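Conserved hypothetical protein (Bacteroides thetaiotaomicron, PDB 2FB6) is of unknown function but folds as an alpha/beta domain on a five-stranded parallel sheet, probably of the DsrE-like kind. Local coordinates at residues Met25-Ala30 with Leu65-Ser70; Lys52-Asp57 with Leu93-Arg98. One frame throughout, in Å; residues are numbered along the deposited sequence.

Interaction 1. Residues Met25-Ala30 with Leu65-Ser70; sequences MLAMYA and LEMLQS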
loop_
_atom_site.group_PDB
_atom_site.type_symbol
_atom_site.label_atom_id
_atom_site.label_comp_id
_atom_site.label_asym_id
_atom_site.label_seq_id
_atom_site.Cartn_x
_atom_site.Cartn_y
_atom_site.Cartn_z
HETATM N N MSE A 25 -5.049 -5.098 11.415
HETATM C CA MSE A 25 -5.793 -5.651 10.290
HETATM C C MSE A 25 -4.900 -5.596 9.066
HETATM O O MSE A 25 -4.454 -6.635 8.553
HETATM C CB MSE A 25 -7.123 -4.905 10.088
HETATM C CG MSE A 25 -8.129 -5.642 9.210
HETATM SE SE MSE A 25 -7.744 -5.446 7.303
HETATM C CE MSE A 25 -7.691 -7.352 6.844
ATOM N N LEU A 26 -4.584 -4.379 8.638
ATOM C CA LEU A 26 -3.967 -4.183 7.349
ATOM C C LEU A 26 -2.574 -4.811 7.270
ATOM O O LEU A 26 -2.340 -5.680 6.422
ATOM C CB LEU A 26 -3.913 -2.685 7.042
ATOM C CG LEU A 26 -3.669 -2.294 5.594
ATOM C CD1 LEU A 26 -4.261 -0.903 5.351
ATOM C CD2 LEU A 26 -2.183 -2.326 5.284
ATOM N N ALA A 27 -1.661 -4.394 8.147
ATOM C CA ALA A 27 -0.284 -4.889 8.077
ATOM C C ALA A 27 -0.198 -6.369 8.422
ATOM O O ALA A 27 0.526 -7.129 7.766
ATOM C CB ALA A 27 0.646 -4.073 8.966
HETATM N N MSE A 28 -0.950 -6.793 9.435
HETATM C CA MSE A 28 -0.898 -8.190 9.828
HETATM C C MSE A 28 -1.385 -9.119 8.714
HETATM O O MSE A 28 -0.746 -10.148 8.412
HETATM C CB MSE A 28 -1.694 -8.432 11.093
HETATM C CG MSE A 28 -1.473 -9.806 11.617
HETATM SE SE MSE A 28 -2.446 -9.998 13.230
HETATM C CE MSE A 28 -4.244 -10.349 12.482
ATOM N N TYR A 29 -2.486 -8.760 8.060
ATOM C CA TYR A 29 -2.980 -9.630 6.997
ATOM C C TYR A 29 -2.048 -9.591 5.781
ATOM O O TYR A 29 -1.761 -10.631 5.184
ATOM C CB TYR A 29 -4.402 -9.253 6.610
ATOM C CG TYR A 29 -4.951 -10.143 5.516
ATOM C CD1 TYR A 29 -5.124 -11.521 5.718
ATOM C CD2 TYR A 29 -5.315 -9.608 4.272
ATOM C CE1 TYR A 29 -5.639 -12.345 4.704
ATOM C CE2 TYR A 29 -5.822 -10.423 3.269
ATOM C CZ TYR A 29 -5.979 -11.778 3.481
ATOM O OH TYR A 29 -6.471 -12.552 2.445
ATOM N N ALA A 30 -1.552 -8.410 5.434
ATOM C CA ALA A 30 -0.707 -8.297 4.255
ATOM C C ALA A 30 0.602 -9.074 4.452
ATOM O O ALA A 30 1.027 -9.870 3.575
ATOM C CB ALA A 30 -0.436 -6.837 3.931
ATOM N N LEU A 65 8.620 -0.859 6.320
ATOM C CA LEU A 65 9.890 -1.479 5.966
ATOM C C LEU A 65 9.804 -3.005 5.967
ATOM O O LEU A 65 10.338 -3.660 5.061
ATOM C CB LEU A 65 11.014 -0.972 6.874
ATOM C CG LEU A 65 11.238 0.547 6.805
ATOM C CD1 LEU A 65 12.294 0.968 7.829
ATOM C CD2 LEU A 65 11.598 1.048 5.398
ATOM N N GLU A 66 9.110 -3.571 6.956
ATOM C CA GLU A 66 8.933 -5.025 7.004
ATOM C C GLU A 66 8.110 -5.493 5.817
ATOM O O GLU A 66 8.419 -6.527 5.211
ATOM C CB GLU A 66 8.289 -5.500 8.314
ATOM C CG GLU A 66 8.337 -7.036 8.489
ATOM C CD GLU A 66 7.597 -7.540 9.720
ATOM O OE1 GLU A 66 7.223 -6.713 10.573
ATOM O OE2 GLU A 66 7.370 -8.774 9.832
HETATM N N MSE A 67 7.064 -4.741 5.479
HETATM C CA MSE A 67 6.243 -5.136 4.339
HETATM C C MSE A 67 7.061 -5.101 3.054
HETATM O O MSE A 67 7.018 -6.045 2.262
HETATM C CB MSE A 67 4.979 -4.274 4.247
HETATM C CG MSE A 67 3.966 -4.665 5.309
HETATM SE SE MSE A 67 2.249 -3.818 5.086
HETATM C CE MSE A 67 2.834 -2.355 5.585
ATOM N N LEU A 68 7.833 -4.036 2.860
ATOM C CA LEU A 68 8.665 -3.964 1.652
ATOM C C LEU A 68 9.681 -5.100 1.580
ATOM O O LEU A 68 9.908 -5.652 0.501
ATOM C CB LEU A 68 9.361 -2.604 1.517
ATOM C CG LEU A 68 8.428 -1.428 1.186
ATOM C CD1 LEU A 68 9.115 -0.077 1.411
ATOM C CD2 LEU A 68 7.913 -1.498 -0.259
ATOM N N GLN A 69 10.259 -5.463 2.722
ATOM C CA GLN A 69 11.252 -6.548 2.768
ATOM C C GLN A 69 10.619 -7.880 2.378
ATOM O O GLN A 69 11.286 -8.748 1.814
ATOM C CB GLN A 69 11.872 -6.670 4.161
ATOM C CG GLN A 69 12.776 -5.531 4.577
ATOM C CD GLN A 69 13.352 -5.767 5.964
ATOM O OE1 GLN A 69 14.199 -6.642 6.151
ATOM N NE2 GLN A 69 12.885 -5.003 6.945
ATOM N N SER A 70 9.332 -8.051 2.684
ATOM C CA SER A 70 8.654 -9.314 2.358
ATOM C C SER A 70 8.271 -9.415 0.876
ATOM O O SER A 70 7.837 -10.470 0.429
ATOM C CB SER A 70 7.388 -9.476 3.201
ATOM O OG SER A 70 6.342 -8.675 2.673
#
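Met67 reaches Ala27 and Ala30 because its side chain leaves the helix with CG anti to its own carbonyl carbon (chi1 -75°), runs extended through chi2 and then bends at chi3 (-73°). This path carries the selenium, present because the crystallised residue is selenomethionine, across to the neighbouring helix. There Met67 SE lies 4.1 Å from Ala27 CA, so it meets the backbone of the helix. The methyl is met as well, with Ala27 CB 4.2 Å from Met67 SE. Ala30, one turn further on, adds its CB at 4.2 Å from Met67 SE. A single heavy atom is thus seated against the surface formed by two small residues spaced three apart. Consistent with these small side chains, Ala27 CA and Met67 CA, the closest pair of such atoms, come within 7.5 Å. Leu26 stands at the border of the contact, its CD2 4.7 Å from Met67 SE, while it packs on Ile12 and Trp14 of strand 9-14. Leu31 and Ile72 also touch Met67, so the selenium arm is buried among apolar groups from helix 19-36 and from the loop after helix 58-70. Within helix 58-70, Ser70 OG donates to Met67 O over 2.7 Å, approaching 17° out of the carbonyl plane. Its bond ties the serine hydroxyl back into the last turns of the helix, next to the backbone that bears the selenium arm. No hydrogen bond links the two segments, and every contact between them ends on SE. The chemistry is therefore dispersion between a large, polarisable atom and aliphatic carbons, which probably holds the buried faces of the two helices together without strictly fixing their register.

Interaction 2. Residues Lys52-Asp57 with Leu93-Arg98; sequences KLVAND and LGITVR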
loop_
_atom_site.group_PDB
_atom_site.type_symbol
_atom_site.label_atom_id
_atom_site.label_comp_id
_atom_site.label_asym_id
_atom_site.label_seq_id
_atom_site.Cartn_x
_atom_site.Cartn_y
_atom_site.Cartn_z
ATOM N N LYS A 52 -0.180 11.000 5.387
ATOM C CA LYS A 52 0.315 11.801 6.514
ATOM C C LYS A 52 0.759 10.896 7.658
ATOM O O LYS A 52 1.790 11.143 8.283
ATOM C CB LYS A 52 -0.747 12.785 7.012
ATOM C CG LYS A 52 -0.920 13.998 6.133
ATOM C CD LYS A 52 -1.834 15.020 6.796
ATOM C CE LYS A 52 -2.260 16.091 5.811
ATOM N NZ LYS A 52 -3.287 17.004 6.396
ATOM N N LEU A 53 -0.006 9.837 7.928
ATOM C CA LEU A 53 0.361 8.907 8.991
ATOM C C LEU A 53 1.728 8.259 8.738
ATOM O O LEU A 53 2.593 8.218 9.615
ATOM C CB LEU A 53 -0.715 7.834 9.180
ATOM C CG LEU A 53 -0.367 6.755 10.204
ATOM C CD1 LEU A 53 -0.338 7.358 11.619
ATOM C CD2 LEU A 53 -1.362 5.600 10.079
ATOM N N VAL A 54 1.913 7.717 7.542
ATOM C CA VAL A 54 3.168 7.051 7.209
ATOM C C VAL A 54 4.333 8.032 7.285
ATOM O O VAL A 54 5.413 7.678 7.772
ATOM C CB VAL A 54 3.091 6.379 5.823
ATOM C CG1 VAL A 54 4.440 5.876 5.399
ATOM C CG2 VAL A 54 2.095 5.209 5.869
ATOM N N ALA A 55 4.116 9.267 6.822
ATOM C CA ALA A 55 5.192 10.249 6.798
ATOM C C ALA A 55 5.671 10.622 8.187
ATOM O O ALA A 55 6.840 10.952 8.368
ATOM C CB ALA A 55 4.738 11.497 6.056
ATOM N N ASN A 56 4.750 10.580 9.148
ATOM C CA ASN A 56 4.990 11.148 10.462
ATOM C C ASN A 56 5.186 10.147 11.601
ATOM O O ASN A 56 5.693 10.523 12.658
ATOM C CB ASN A 56 3.862 12.116 10.812
ATOM C CG ASN A 56 3.940 13.419 10.021
ATOM O OD1 ASN A 56 3.125 13.670 9.132
ATOM N ND2 ASN A 56 4.932 14.257 10.347
ATOM N N ASP A 57 4.788 8.893 11.405
ATOM C CA ASP A 57 4.753 7.953 12.525
ATOM C C ASP A 57 5.807 6.873 12.379
ATOM O O ASP A 57 5.697 6.005 11.508
ATOM C CB ASP A 57 3.368 7.325 12.645
ATOM C CG ASP A 57 3.194 6.559 13.934
ATOM O OD1 ASP A 57 3.918 5.569 14.133
ATOM O OD2 ASP A 57 2.325 6.965 14.738
ATOM N N LEU A 93 11.557 5.925 2.240
ATOM C CA LEU A 93 11.133 4.672 2.881
ATOM C C LEU A 93 11.131 3.512 1.899
ATOM O O LEU A 93 10.958 2.357 2.297
ATOM C CB LEU A 93 9.733 4.799 3.496
ATOM C CG LEU A 93 9.593 5.748 4.680
ATOM C CD1 LEU A 93 8.135 5.993 4.973
ATOM C CD2 LEU A 93 10.329 5.179 5.913
ATOM N N GLY A 94 11.304 3.816 0.615
ATOM C CA GLY A 94 11.283 2.792 -0.411
ATOM C C GLY A 94 9.930 2.603 -1.078
ATOM O O GLY A 94 9.718 1.643 -1.832
ATOM N N ILE A 95 9.011 3.530 -0.801
ATOM C CA ILE A 95 7.683 3.545 -1.420
ATOM C C ILE A 95 7.772 4.238 -2.783
ATOM O O ILE A 95 8.467 5.262 -2.927
ATOM C CB ILE A 95 6.677 4.260 -0.484
ATOM C CG1 ILE A 95 6.492 3.462 0.811
ATOM C CG2 ILE A 95 5.338 4.486 -1.160
ATOM C CD1 ILE A 95 5.899 4.284 1.956
ATOM N N THR A 96 7.064 3.682 -3.766
ATOM C CA THR A 96 7.001 4.277 -5.104
ATOM C C THR A 96 6.031 5.443 -5.076
ATOM O O THR A 96 4.873 5.281 -4.723
ATOM C CB THR A 96 6.542 3.251 -6.171
ATOM O OG1 THR A 96 7.508 2.200 -6.246
ATOM C CG2 THR A 96 6.388 3.921 -7.560
ATOM N N VAL A 97 6.496 6.621 -5.463
ATOM C CA VAL A 97 5.616 7.769 -5.520
ATOM C C VAL A 97 5.324 8.060 -6.984
ATOM O O VAL A 97 6.248 8.254 -7.777
ATOM C CB VAL A 97 6.264 9.000 -4.837
ATOM C CG1 VAL A 97 5.448 10.261 -5.040
ATOM C CG2 VAL A 97 6.470 8.734 -3.354
ATOM N N ARG A 98 4.039 8.039 -7.346
ATOM C CA ARG A 98 3.648 8.320 -8.718
ATOM C C ARG A 98 2.218 8.826 -8.776
ATOM O O ARG A 98 1.453 8.681 -7.816
ATOM C CB ARG A 98 3.831 7.082 -9.597
ATOM C CG ARG A 98 2.884 5.967 -9.330
ATOM C CD ARG A 98 3.041 4.963 -10.470
ATOM N NE ARG A 98 2.331 3.741 -10.185
ATOM C CZ ARG A 98 2.024 2.821 -11.095
ATOM N NH1 ARG A 98 2.337 2.984 -12.380
ATOM N NH2 ARG A 98 1.367 1.744 -10.715
#
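Leu93 meets Val54 first, methyl to methyl: Leu93 CD1 is 3.7 Å from Val54 CG1. That valine branch is set anti to its backbone N (chi1 172°), directed from helix 49-56 at the incoming chain. Gly94 then takes the positive-phi position (phi 95°) of a Schellman motif that closes helix 87-92, with two bonds back into the last turn. The turn redirects the chain so that Ile95 follows on the same apolar surface, its CD1 4.1 Å from the same Val54 CG1. Both pairs of side chains cross obliquely, and one methyl of Val54 serves both partners. Ile90, Val60 and Ile64 also touch Val54, while Ile95 packs on Ile74 and Ala76 of the sheet. From Thr96 the chain becomes strand, with Thr96 and Arg98 hydrogen-bonded to the backbone of strand 73-77, and the Arg98 guanidinium in a salt bridge with Glu75. What results is the helix-to-strand junction of a beta-alpha-beta unit, strand 73-77 to strand 96-98, resting on a neighbouring helix in a parallel alpha/beta fold.

Overall arrangement
From the N terminus, strand 9-14 leads into helix 19-36, which supplies the first half of interaction 1. Strand 41-46 and helix 49-56 follow, opening interaction 2, before helix 58-70 closes the loop of interaction 1 at residues 65-70. The chain then passes strand 73-77 and two short helices, and residues 93-98 close interaction 2 at the edge strand 96-98. The segments alternate, so the loops cross rather than nest, with centres 14 Å apart. They also touch: Leu68 CD1 is 3.2 Å from Leu93 O. Helix 58-70 thereby links helix 19-36 with the end of helix 87-92, and interaction 2 joins helix 49-56 to the turn leading into strand 96-98.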